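Local atomic coordinates of epoxide hydrolase (Aspergillus niger, PDB entry 3G02), a protein that probably catalyses the hydrolysis of epoxides to diols, here as an enantioselective variant obtained by directed evolution. Residues P347-P352 with G373-A378; A240-F245 with V351-S356; A7-S12 with K179-G184; A101-R106 with H144-S149. The protein carries 9 engineered substitutions. One frame throughout, in Å; residues are numbered along the deposited sequence.

Contact 1: P347-P352 with G373-A378. Engineered in segment 347-352: Val-351 (natural residue Cys).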
loop_
_atom_site.group_PDB
_atom_site.type_symbol
_atom_site.label_atom_id
_atom_site.label_comp_id
_atom_site.label_asym_id
_atom_site.label_seq_id
_atom_site.Cartn_x
_atom_site.Cartn_y
_atom_site.Cartn_z
ATOM N N PRO A 347 -17.683 -17.031 10.065
ATOM C CA PRO A 347 -16.470 -17.245 10.861
ATOM C C PRO A 347 -15.172 -16.816 10.186
ATOM O O PRO A 347 -14.209 -16.482 10.881
ATOM C CB PRO A 347 -16.470 -18.760 11.096
ATOM C CG PRO A 347 -17.200 -19.317 9.938
ATOM C CD PRO A 347 -18.255 -18.301 9.584
ATOM N N LYS A 348 -15.144 -16.830 8.855
ATOM C CA LYS A 348 -13.935 -16.467 8.114
ATOM C C LYS A 348 -13.988 -15.038 7.597
ATOM O O LYS A 348 -13.246 -14.657 6.688
ATOM C CB LYS A 348 -13.650 -17.473 6.996
ATOM C CG LYS A 348 -13.225 -18.829 7.536
ATOM C CD LYS A 348 -12.735 -19.757 6.451
ATOM C CE LYS A 348 -12.408 -21.121 7.039
ATOM N NZ LYS A 348 -11.905 -22.076 6.017
ATOM N N ASP A 349 -14.865 -14.238 8.193
ATOM C CA ASP A 349 -14.870 -12.806 7.938
ATOM C C ASP A 349 -13.593 -12.186 8.522
ATOM O O ASP A 349 -12.843 -12.851 9.237
ATOM C CB ASP A 349 -16.118 -12.161 8.536
ATOM C CG ASP A 349 -16.591 -10.952 7.745
ATOM O OD1 ASP A 349 -15.768 -10.299 7.063
ATOM O OD2 ASP A 349 -17.793 -10.642 7.812
ATOM N N LEU A 350 -13.353 -10.917 8.208
ATOM C CA LEU A 350 -12.069 -10.270 8.495
ATOM C C LEU A 350 -11.819 -10.037 9.977
ATOM O O LEU A 350 -10.710 -10.248 10.467
ATOM C CB LEU A 350 -11.962 -8.934 7.748
ATOM C CG LEU A 350 -12.291 -8.970 6.253
ATOM C CD1 LEU A 350 -12.176 -7.583 5.647
ATOM C CD2 LEU A 350 -11.373 -9.953 5.542
ATOM N N VAL A 351 -12.855 -9.600 10.682
ATOM C CA VAL A 351 -12.713 -9.165 12.065
ATOM C C VAL A 351 -13.861 -9.763 12.886
ATOM O O VAL A 351 -14.781 -9.052 13.299
ATOM C CB VAL A 351 -12.633 -7.619 12.160
ATOM C CG1 VAL A 351 -11.272 -7.133 11.668
ATOM C CG2 VAL A 351 -13.740 -6.952 11.343
ATOM N N PRO A 352 -13.812 -11.092 13.102
ATOM C CA PRO A 352 -14.961 -11.821 13.639
ATOM C C PRO A 352 -15.153 -11.653 15.146
ATOM O O PRO A 352 -14.904 -12.580 15.926
ATOM C CB PRO A 352 -14.678 -13.276 13.243
ATOM C CG PRO A 352 -13.203 -13.360 13.057
ATOM C CD PRO A 352 -12.661 -11.976 12.840
ATOM N N GLY A 373 -18.301 -19.792 5.473
ATOM C CA GLY A 373 -18.431 -18.515 4.788
ATOM C C GLY A 373 -17.422 -17.490 5.262
ATOM O O GLY A 373 -17.105 -17.405 6.453
ATOM N N GLY A 374 -16.921 -16.704 4.315
ATOM C CA GLY A 374 -15.956 -15.656 4.604
ATOM C C GLY A 374 -16.554 -14.265 4.525
ATOM O O GLY A 374 -17.729 -14.051 4.837
ATOM N N HIS A 375 -15.733 -13.318 4.087
ATOM C CA HIS A 375 -16.099 -11.908 4.104
ATOM C C HIS A 375 -17.180 -11.507 3.103
ATOM O O HIS A 375 -18.028 -10.662 3.407
ATOM C CB HIS A 375 -14.854 -11.058 3.873
ATOM C CG HIS A 375 -15.145 -9.598 3.758
ATOM N ND1 HIS A 375 -15.482 -8.823 4.845
ATOM C CD2 HIS A 375 -15.168 -8.776 2.683
ATOM C CE1 HIS A 375 -15.690 -7.581 4.446
ATOM N NE2 HIS A 375 -15.507 -7.525 3.139
ATOM N N PHE A 376 -17.129 -12.082 1.905
ATOM C CA PHE A 376 -18.059 -11.715 0.846
ATOM C C PHE A 376 -19.357 -12.517 0.979
ATOM O O PHE A 376 -19.709 -13.311 0.100
ATOM C CB PHE A 376 -17.405 -11.913 -0.527
ATOM C CG PHE A 376 -16.222 -11.007 -0.780
ATOM C CD1 PHE A 376 -16.418 -9.699 -1.208
ATOM C CD2 PHE A 376 -14.922 -11.458 -0.595
ATOM C CE1 PHE A 376 -15.335 -8.849 -1.438
ATOM C CE2 PHE A 376 -13.833 -10.624 -0.835
ATOM C CZ PHE A 376 -14.042 -9.316 -1.258
ATOM N N ALA A 377 -20.067 -12.293 2.083
ATOM C CA ALA A 377 -21.221 -13.113 2.452
ATOM C C ALA A 377 -22.289 -13.225 1.365
ATOM O O ALA A 377 -22.798 -14.312 1.112
ATOM C CB ALA A 377 -21.833 -12.619 3.748
ATOM N N ALA A 378 -22.621 -12.106 0.726
ATOM C CA ALA A 378 -23.626 -12.114 -0.340
ATOM C C ALA A 378 -23.209 -12.974 -1.536
ATOM O O ALA A 378 -24.059 -13.590 -2.179
ATOM C CB ALA A 378 -23.958 -10.693 -0.781
HETATM O O HOH W 1 -18.943 -9.873 5.775
HETATM O O HOH W 2 -19.636 -12.073 6.337
#
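The imidazole of His-375 carries Leu-350 over one face and the carboxylate of Asp-349 at its edge. Leu-350 CD1 sits 3.8 Å from the centroid of the His-375 ring, displaced toward the rim on the ND1 side, and makes a CH-pi contact. His-375 CD2 lies over the centre of one Phe-376 ring face. In the ring plane, His-375 ND1 donates to Asp-349 OD1 over 2.7 Å, reaching the syn side of a carboxylate that is turned 65° from the imidazole. Asp-349 OD1 also accepts from Leu-350 N on its anti side, 2.7 Å away, so two donors fix the carboxylate's rotation. Two waters lie between Asp-349 OD2 and the carbonyl oxygens of Gly-374 and His-375. CG of His-375 stands opposite its own N (chi1 175°), which swings the ring across to Leu-350. Further back the chains run nearly parallel, and Lys-348 N donates to Gly-373 O at 3.2 Å. His-375 is the predicted proton donor and touches Asp-193, the predicted nucleophile; this geometry is consistent with the nucleophile-histidine-acid triad of the alpha/beta hydrolase fold. Trp-285 meets the His-375 ring edge-to-face and also touches Leu-350. The contact joins the loops that follow the adjacent parallel strands 340-345 and 362-369, just ahead of helix 377-380, with Phe-245 of helix 233-248 packed on Leu-350.

Contact 2: A240-F245 with V351-S356. Engineered in segment 351-356: Val-351 (natural residue Cys).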
loop_
_atom_site.group_PDB
_atom_site.type_symbol
_atom_site.label_atom_id
_atom_site.label_comp_id
_atom_site.label_asym_id
_atom_site.label_seq_id
_atom_site.Cartn_x
_atom_site.Cartn_y
_atom_site.Cartn_z
ATOM N N ALA A 240 -8.268 -13.717 17.698
ATOM C CA ALA A 240 -6.922 -13.957 17.172
ATOM C C ALA A 240 -6.848 -13.660 15.674
ATOM O O ALA A 240 -5.897 -13.025 15.213
ATOM C CB ALA A 240 -6.485 -15.389 17.453
ATOM N N ARG A 241 -7.852 -14.110 14.925
ATOM C CA ARG A 241 -7.921 -13.817 13.486
ATOM C C ARG A 241 -8.079 -12.315 13.247
ATOM O O ARG A 241 -7.457 -11.757 12.333
ATOM C CB ARG A 241 -9.035 -14.620 12.806
ATOM C CG ARG A 241 -8.822 -16.135 12.879
ATOM C CD ARG A 241 -9.746 -16.911 11.942
ATOM N NE ARG A 241 -11.164 -16.700 12.238
ATOM C CZ ARG A 241 -11.851 -17.363 13.169
ATOM N NH1 ARG A 241 -11.258 -18.291 13.909
ATOM N NH2 ARG A 241 -13.138 -17.095 13.360
ATOM N N MET A 242 -8.967 -11.682 14.014
ATOM C CA MET A 242 -9.235 -10.247 13.885
ATOM C C MET A 242 -7.946 -9.449 14.082
ATOM O O MET A 242 -7.634 -8.524 13.328
ATOM C CB MET A 242 -10.272 -9.816 14.921
ATOM C CG MET A 242 -10.400 -8.313 15.091
ATOM S SD MET A 242 -11.194 -7.893 16.645
ATOM C CE MET A 242 -9.841 -8.120 17.792
ATOM N N GLU A 243 -7.193 -9.835 15.114
ATOM C CA GLU A 243 -5.919 -9.197 15.465
ATOM C C GLU A 243 -4.863 -9.356 14.370
ATOM O O GLU A 243 -4.180 -8.387 14.028
ATOM C CB GLU A 243 -5.388 -9.732 16.800
ATOM C CG GLU A 243 -6.114 -9.200 18.033
ATOM C CD GLU A 243 -5.697 -9.896 19.327
ATOM O OE1 GLU A 243 -4.877 -10.839 19.281
ATOM O OE2 GLU A 243 -6.202 -9.498 20.397
ATOM N N LYS A 244 -4.734 -10.572 13.832
ATOM C CA LYS A 244 -3.863 -10.828 12.679
ATOM C C LYS A 244 -4.268 -9.968 11.483
ATOM O O LYS A 244 -3.405 -9.404 10.796
ATOM C CB LYS A 244 -3.852 -12.309 12.289
ATOM C CG LYS A 244 -2.993 -12.590 11.055
ATOM C CD LYS A 244 -2.851 -14.059 10.758
ATOM C CE LYS A 244 -1.907 -14.270 9.581
ATOM N NZ LYS A 244 -1.729 -15.715 9.282
ATOM N N PHE A 245 -5.570 -9.857 11.230
ATOM C CA PHE A 245 -6.033 -8.999 10.144
ATOM C C PHE A 245 -5.639 -7.541 10.371
ATOM O O PHE A 245 -5.201 -6.856 9.444
ATOM C CB PHE A 245 -7.545 -9.098 9.938
ATOM C CG PHE A 245 -8.062 -8.163 8.878
ATOM C CD1 PHE A 245 -7.936 -8.486 7.527
ATOM C CD2 PHE A 245 -8.636 -6.948 9.227
ATOM C CE1 PHE A 245 -8.394 -7.615 6.543
ATOM C CE2 PHE A 245 -9.102 -6.067 8.246
ATOM C CZ PHE A 245 -8.973 -6.403 6.906
ATOM N N VAL A 351 -12.855 -9.600 10.682
ATOM C CA VAL A 351 -12.713 -9.165 12.065
ATOM C C VAL A 351 -13.861 -9.763 12.886
ATOM O O VAL A 351 -14.781 -9.052 13.299
ATOM C CB VAL A 351 -12.633 -7.619 12.160
ATOM C CG1 VAL A 351 -11.272 -7.133 11.668
ATOM C CG2 VAL A 351 -13.740 -6.952 11.343
ATOM N N PRO A 352 -13.812 -11.092 13.102
ATOM C CA PRO A 352 -14.961 -11.821 13.639
ATOM C C PRO A 352 -15.153 -11.653 15.146
ATOM O O PRO A 352 -14.904 -12.580 15.926
ATOM C CB PRO A 352 -14.678 -13.276 13.243
ATOM C CG PRO A 352 -13.203 -13.360 13.057
ATOM C CD PRO A 352 -12.661 -11.976 12.840
ATOM N N VAL A 353 -15.608 -10.461 15.528
ATOM C CA VAL A 353 -15.930 -10.133 16.915
ATOM C C VAL A 353 -17.170 -10.917 17.360
ATOM O O VAL A 353 -18.054 -11.187 16.543
ATOM C CB VAL A 353 -16.129 -8.600 17.126
ATOM C CG1 VAL A 353 -14.807 -7.868 16.974
ATOM C CG2 VAL A 353 -17.170 -8.027 16.169
ATOM N N PRO A 354 -17.223 -11.307 18.648
ATOM C CA PRO A 354 -18.292 -12.179 19.134
ATOM C C PRO A 354 -19.606 -11.447 19.417
ATOM O O PRO A 354 -19.631 -10.217 19.503
ATOM C CB PRO A 354 -17.711 -12.723 20.439
ATOM C CG PRO A 354 -16.868 -11.618 20.945
ATOM C CD PRO A 354 -16.271 -10.963 19.722
ATOM N N ARG A 355 -20.676 -12.223 19.584
ATOM C CA ARG A 355 -22.002 -11.701 19.907
ATOM C C ARG A 355 -22.001 -10.732 21.098
ATOM O O ARG A 355 -22.605 -9.663 21.022
ATOM C CB ARG A 355 -22.980 -12.856 20.165
ATOM C CG ARG A 355 -24.391 -12.401 20.502
ATOM C CD ARG A 355 -25.349 -13.566 20.684
ATOM N NE ARG A 355 -26.699 -13.085 20.972
ATOM C CZ ARG A 355 -27.811 -13.796 20.806
ATOM N NH1 ARG A 355 -27.757 -15.038 20.342
ATOM N NH2 ARG A 355 -28.988 -13.255 21.101
ATOM N N SER A 356 -21.321 -11.108 22.181
ATOM C CA SER A 356 -21.309 -10.298 23.407
ATOM C C SER A 356 -20.642 -8.930 23.227
ATOM O O SER A 356 -20.893 -8.004 24.001
ATOM C CB SER A 356 -20.651 -11.066 24.555
ATOM O OG SER A 356 -19.289 -11.327 24.281
#
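The side chain of Arg-241 crosses that of Pro-352 at about a right angle, its NH2 3.7 Å from Pro-352 CG. A bend at chi3 (-60°) turns the guanidinium over the loop, where NH2 also makes a weak hydrogen bond to Pro-347 O. One residue on, Met-242 has its CB against Pro-352 CD at 3.8 Å, while its CG rests 3.7 Å from CG1 of Val-351, an engineered residue in place of the natural Cys. The Met-242 side chain was modelled in two conformers; in the one described SD lies 3.6 Å from Val-353 CG1, so this contact and that of CG are uncertain. A turn later Phe-245 approaches the same methyl of Val-351 obliquely, its CD2 3.6 Å from Val-351 CG1. The loop bends tightly here: Pro-352 is the centre of an inverse gamma turn, with Val-353 N bonded to Val-351 O at 2.8 Å. Phe-245 also lies about 7 Å, side chain to side chain, from the predicted nucleophile Asp-193, so this apolar patch borders the active-site region. Helix 233-248 thus covers the loop between strand 340-345 and helix 355-358, and Pro-354 extends the seam along that helix to Glu-235 and Ile-239.

Contact 3: A7-S12 with K179-G184; sequences AKFPSS and KDLGFG
With chi1 of -87° in Phe-9 and -70° in Leu-181, each CG stands opposite its carbonyl carbon, and the two side chains meet with Leu-181 CD2 over one face of the phenyl ring. This CH-pi contact, 3.9 Å from Leu-181 CD2 to the Phe-9 centroid and offset toward the rim, packs the N-terminal segment against a Schellman motif that ends helix 167-180 of the alpha/beta hydrolase fold. Gly-182 supplies the positive phi of that motif, its N bonded back to Lys-179 O. Pro-10 wedges in beside the turn: its CG is 3.6 Å from Phe-183 CZ, the two side chains crossing at about a right angle, and 3.4 Å from Leu-181 O. That carbonyl oxygen is buried by the contact and has no hydrogen-bonding partner in the model; it lies over one face of the Phe-183 ring, near the rim. Toward the sheet, Leu-181 and Phe-183 both touch Val-146 of strand 143-148, while Phe-9 meets Phe-88 edge-to-face. At the exposed end, Ser-12 OG, held between its own N and carbonyl carbon, donates to Gly-182 O at 2.9 Å, approaching that oxygen from the side with a C=O...OG angle of 110°.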
loop_
_atom_site.group_PDB
_atom_site.type_symbol
_atom_site.label_atom_id
_atom_site.label_comp_id
_atom_site.label_asym_id
_atom_site.label_seq_id
_atom_site.Cartn_x
_atom_site.Cartn_y
_atom_site.Cartn_z
ATOM N N ALA A 7 -39.631 -3.893 -12.228
ATOM C CA ALA A 7 -39.004 -2.613 -12.589
ATOM C C ALA A 7 -39.913 -1.398 -12.392
ATOM O O ALA A 7 -39.506 -0.265 -12.658
ATOM C CB ALA A 7 -38.485 -2.664 -14.022
ATOM N N LYS A 8 -41.136 -1.633 -11.928
ATOM C CA LYS A 8 -42.083 -0.548 -11.688
ATOM C C LYS A 8 -41.797 0.123 -10.344
ATOM O O LYS A 8 -41.835 -0.524 -9.298
ATOM C CB LYS A 8 -43.523 -1.074 -11.743
ATOM C CG LYS A 8 -44.594 -0.013 -11.528
ATOM C CD LYS A 8 -45.980 -0.638 -11.465
ATOM C CE LYS A 8 -46.964 0.284 -10.759
ATOM N NZ LYS A 8 -48.268 -0.392 -10.503
ATOM N N PHE A 9 -41.508 1.423 -10.383
ATOM C CA PHE A 9 -41.290 2.202 -9.166
ATOM C C PHE A 9 -42.527 2.168 -8.274
ATOM O O PHE A 9 -43.651 2.098 -8.788
ATOM C CB PHE A 9 -40.958 3.657 -9.519
ATOM C CG PHE A 9 -39.492 3.922 -9.770
ATOM C CD1 PHE A 9 -38.630 2.908 -10.190
ATOM C CD2 PHE A 9 -38.984 5.206 -9.618
ATOM C CE1 PHE A 9 -37.281 3.167 -10.428
ATOM C CE2 PHE A 9 -37.644 5.478 -9.858
ATOM C CZ PHE A 9 -36.787 4.456 -10.261
ATOM N N PRO A 10 -42.333 2.215 -6.940
ATOM C CA PRO A 10 -43.466 2.303 -6.017
ATOM C C PRO A 10 -44.321 3.532 -6.311
ATOM O O PRO A 10 -43.809 4.539 -6.811
ATOM C CB PRO A 10 -42.793 2.445 -4.650
ATOM C CG PRO A 10 -41.451 1.825 -4.833
ATOM C CD PRO A 10 -41.046 2.182 -6.218
ATOM N N SER A 11 -45.615 3.441 -6.015
ATOM C CA SER A 11 -46.550 4.538 -6.275
ATOM C C SER A 11 -46.181 5.812 -5.516
ATOM O O SER A 11 -46.474 6.919 -5.971
ATOM C CB SER A 11 -47.981 4.123 -5.926
ATOM O OG SER A 11 -48.115 3.882 -4.536
ATOM N N SER A 12 -45.534 5.643 -4.363
ATOM C CA SER A 12 -45.129 6.760 -3.503
ATOM C C SER A 12 -43.804 7.411 -3.925
ATOM O O SER A 12 -43.395 8.419 -3.343
ATOM C CB SER A 12 -45.058 6.306 -2.042
ATOM O OG SER A 12 -44.214 5.172 -1.901
ATOM N N LYS A 179 -35.865 7.767 0.256
ATOM C CA LYS A 179 -36.967 8.733 0.298
ATOM C C LYS A 179 -37.507 9.034 -1.101
ATOM O O LYS A 179 -38.726 9.062 -1.318
ATOM C CB LYS A 179 -36.534 10.017 1.008
ATOM C CG LYS A 179 -36.436 9.864 2.508
ATOM C CD LYS A 179 -35.798 11.071 3.171
ATOM C CE LYS A 179 -35.873 10.951 4.685
ATOM N NZ LYS A 179 -34.976 11.920 5.381
ATOM N N ASP A 180 -36.596 9.244 -2.049
ATOM C CA ASP A 180 -36.951 9.489 -3.447
ATOM C C ASP A 180 -37.768 8.355 -4.060
ATOM O O ASP A 180 -38.645 8.595 -4.894
ATOM C CB ASP A 180 -35.693 9.718 -4.286
ATOM C CG ASP A 180 -35.067 11.079 -4.052
ATOM O OD1 ASP A 180 -35.605 11.870 -3.248
ATOM O OD2 ASP A 180 -34.016 11.348 -4.668
ATOM N N LEU A 181 -37.466 7.125 -3.647
ATOM C CA LEU A 181 -38.162 5.945 -4.156
ATOM C C LEU A 181 -39.484 5.698 -3.434
ATOM O O LEU A 181 -40.200 4.746 -3.756
ATOM C CB LEU A 181 -37.260 4.707 -4.077
ATOM C CG LEU A 181 -36.073 4.674 -5.043
ATOM C CD1 LEU A 181 -35.144 3.519 -4.694
ATOM C CD2 LEU A 181 -36.537 4.576 -6.489
ATOM N N GLY A 182 -39.791 6.556 -2.460
ATOM C CA GLY A 182 -41.079 6.545 -1.760
ATOM C C GLY A 182 -41.078 5.913 -0.383
ATOM O O GLY A 182 -42.140 5.564 0.147
ATOM N N PHE A 183 -39.898 5.773 0.215
ATOM C CA PHE A 183 -39.780 5.037 1.470
ATOM C C PHE A 183 -39.517 5.912 2.700
ATOM O O PHE A 183 -38.979 5.442 3.702
ATOM C CB PHE A 183 -38.725 3.927 1.345
ATOM C CG PHE A 183 -38.877 3.073 0.113
ATOM C CD1 PHE A 183 -40.124 2.566 -0.267
ATOM C CD2 PHE A 183 -37.763 2.751 -0.656
ATOM C CE1 PHE A 183 -40.253 1.767 -1.402
ATOM C CE2 PHE A 183 -37.880 1.952 -1.793
ATOM C CZ PHE A 183 -39.125 1.457 -2.167
ATOM N N GLY A 184 -39.930 7.177 2.623
ATOM C CA GLY A 184 -39.819 8.108 3.747
ATOM C C GLY A 184 -40.496 7.638 5.026
ATOM O O GLY A 184 -40.066 7.992 6.123
#

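Contact 4: A101-R106 with H144-S149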
loop_
_atom_site.group_PDB
_atom_site.type_symbol
_atom_site.label_atom_id
_atom_site.label_comp_id
_atom_site.label_asym_id
_atom_site.label_seq_id
_atom_site.Cartn_x
_atom_site.Cartn_y
_atom_site.Cartn_z
ATOM N N ALA A 101 -32.449 -2.968 -8.582
ATOM C CA ALA A 101 -33.608 -3.133 -7.714
ATOM C C ALA A 101 -34.540 -4.240 -8.159
ATOM O O ALA A 101 -34.654 -4.524 -9.346
ATOM C CB ALA A 101 -34.393 -1.826 -7.615
ATOM N N LEU A 102 -35.196 -4.855 -7.179
ATOM C CA LEU A 102 -36.420 -5.602 -7.431
ATOM C C LEU A 102 -37.513 -4.893 -6.652
ATOM O O LEU A 102 -37.494 -4.877 -5.422
ATOM C CB LEU A 102 -36.311 -7.058 -6.971
ATOM C CG LEU A 102 -35.370 -8.000 -7.726
ATOM C CD1 LEU A 102 -35.411 -9.370 -7.061
ATOM C CD2 LEU A 102 -35.713 -8.120 -9.205
ATOM N N PHE A 103 -38.442 -4.279 -7.381
ATOM C CA PHE A 103 -39.577 -3.613 -6.759
ATOM C C PHE A 103 -40.801 -4.513 -6.740
ATOM O O PHE A 103 -41.158 -5.117 -7.751
ATOM C CB PHE A 103 -39.913 -2.307 -7.481
ATOM C CG PHE A 103 -38.876 -1.233 -7.312
ATOM C CD1 PHE A 103 -38.640 -0.664 -6.065
ATOM C CD2 PHE A 103 -38.147 -0.786 -8.405
ATOM C CE1 PHE A 103 -37.678 0.334 -5.908
ATOM C CE2 PHE A 103 -37.186 0.213 -8.261
ATOM C CZ PHE A 103 -36.957 0.774 -7.013
ATOM N N SER A 104 -41.430 -4.596 -5.577
ATOM C CA SER A 104 -42.686 -5.314 -5.442
ATOM C C SER A 104 -43.838 -4.468 -5.974
ATOM O O SER A 104 -43.750 -3.236 -6.013
ATOM C CB SER A 104 -42.927 -5.664 -3.980
ATOM O OG SER A 104 -44.151 -6.362 -3.817
ATOM N N GLU A 105 -44.907 -5.136 -6.399
ATOM C CA GLU A 105 -46.148 -4.456 -6.766
ATOM C C GLU A 105 -47.083 -4.366 -5.555
ATOM O O GLU A 105 -48.155 -3.763 -5.636
ATOM C CB GLU A 105 -46.838 -5.166 -7.935
ATOM C CG GLU A 105 -46.205 -4.898 -9.299
ATOM C CD GLU A 105 -46.777 -5.769 -10.410
ATOM O OE1 GLU A 105 -47.891 -6.318 -10.242
ATOM O OE2 GLU A 105 -46.114 -5.903 -11.461
ATOM N N ARG A 106 -46.664 -4.962 -4.438
ATOM C CA ARG A 106 -47.425 -4.917 -3.191
ATOM C C ARG A 106 -47.262 -3.578 -2.484
ATOM O O ARG A 106 -46.152 -3.047 -2.383
ATOM C CB ARG A 106 -47.008 -6.046 -2.243
ATOM C CG ARG A 106 -47.341 -7.442 -2.731
ATOM C CD ARG A 106 -48.050 -8.258 -1.651
ATOM N NE ARG A 106 -47.184 -8.620 -0.531
ATOM C CZ ARG A 106 -47.618 -9.117 0.626
ATOM N NH1 ARG A 106 -48.918 -9.308 0.835
ATOM N NH2 ARG A 106 -46.752 -9.418 1.586
ATOM N N HIS A 144 -39.265 -4.601 -1.055
ATOM C CA HIS A 144 -38.589 -3.872 -2.120
ATOM C C HIS A 144 -37.106 -4.042 -1.839
ATOM O O HIS A 144 -36.663 -3.809 -0.714
ATOM C CB HIS A 144 -38.938 -2.384 -2.093
ATOM C CG HIS A 144 -40.370 -2.083 -2.413
ATOM N ND1 HIS A 144 -40.926 -2.331 -3.649
ATOM C CD2 HIS A 144 -41.348 -1.520 -1.665
ATOM C CE1 HIS A 144 -42.192 -1.952 -3.642
ATOM N NE2 HIS A 144 -42.470 -1.452 -2.452
ATOM N N LEU A 145 -36.352 -4.464 -2.848
ATOM C CA LEU A 145 -34.919 -4.688 -2.674
ATOM C C LEU A 145 -34.143 -3.702 -3.530
ATOM O O LEU A 145 -34.120 -3.813 -4.756
ATOM C CB LEU A 145 -34.554 -6.138 -3.004
ATOM C CG LEU A 145 -35.286 -7.177 -2.145
ATOM C CD1 LEU A 145 -35.389 -8.498 -2.878
ATOM C CD2 LEU A 145 -34.640 -7.337 -0.777
ATOM N N VAL A 146 -33.532 -2.724 -2.865
ATOM C CA VAL A 146 -32.764 -1.676 -3.531
ATOM C C VAL A 146 -31.281 -1.889 -3.236
ATOM O O VAL A 146 -30.884 -1.997 -2.074
ATOM C CB VAL A 146 -33.195 -0.269 -3.043
ATOM C CG1 VAL A 146 -32.443 0.831 -3.797
ATOM C CG2 VAL A 146 -34.710 -0.078 -3.197
ATOM N N VAL A 147 -30.486 -1.958 -4.299
ATOM C CA VAL A 147 -29.049 -2.212 -4.198
ATOM C C VAL A 147 -28.294 -1.046 -4.852
ATOM O O VAL A 147 -28.012 -1.074 -6.057
ATOM C CB VAL A 147 -28.652 -3.550 -4.866
ATOM C CG1 VAL A 147 -27.191 -3.862 -4.589
ATOM C CG2 VAL A 147 -29.530 -4.692 -4.364
ATOM N N PRO A 148 -27.982 -0.009 -4.051
ATOM C CA PRO A 148 -27.313 1.146 -4.626
ATOM C C PRO A 148 -25.823 0.939 -4.841
ATOM O O PRO A 148 -25.176 0.174 -4.115
ATOM C CB PRO A 148 -27.539 2.237 -3.576
ATOM C CG PRO A 148 -27.652 1.524 -2.303
ATOM C CD PRO A 148 -28.246 0.166 -2.611
ATOM N N SER A 149 -25.289 1.631 -5.838
ATOM C CA SER A 149 -23.853 1.791 -5.945
ATOM C C SER A 149 -23.510 3.015 -5.120
ATOM O O SER A 149 -23.993 4.120 -5.397
ATOM C CB SER A 149 -23.431 1.984 -7.397
ATOM O OG SER A 149 -23.588 0.786 -8.136
HETATM O O HOH W 3 -45.187 -0.505 -2.649
#
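Leu-102 and Leu-145 form an antiparallel hydrogen-bonded pair, N to O 2.8 Å in both directions, and Ala-101 with Val-146 the neighbouring non-hydrogen-bonded pair. On the face of the two leucines, Leu-102 CD1 and Leu-145 CD1 are 4.3 Å apart, and both side chains pack on Leu-129 and Phe-132 of helix 126-135. On the face of Ala-101 and Val-146, Phe-103 CE1 comes 4.0 Å from Val-146 CG2, while Val-146 meets Leu-177 and Met-178 of helix 167-180. In this alpha/beta hydrolase fold the antiparallel strands 87-92 and 95-102 lie beside a parallel run that starts at 143-148 and continues with 110-115. Past the last pair, His-144 takes over the contact. CG of His-144 lies opposite the carbonyl carbon (chi1 -67°), and its ring reaches along the departing chain, with Phe-103 CA at its edge and ND1 3.0 Å from Ser-104 N. The Phe-103 ring in turn has His-144 ND1 at its own edge. Ser-104 OG accepts from Arg-106 N, an ST turn, and bonds to Leu-141 O as well. A water donates to Arg-106 O at 2.7 Å and lies 2.9 Å from His-144 NE2, in the plane of the imidazole.

From the N terminus, segment 7-12 opens contact 3, which closes at 179-184, at the C-terminal end of helix 167-180. Contact 4 is nested within that loop, pairing strands 95-102 and 143-148; the two touch, their centres 9 Å apart, through Phe-9 and Pro-10 against Phe-103 and Phe-183 against His-144. After the sheet's central strands, helix 233-248 opens contact 2, which closes on 351-356. That stretch overlaps the first segment of contact 1, which closes in turn at 373-378; Val-351 and Pro-352 belong to both. Contacts 1 and 2 tie helix 233-248 and the loops near the active site together, on the opposite side of the chain's centre from contact 3.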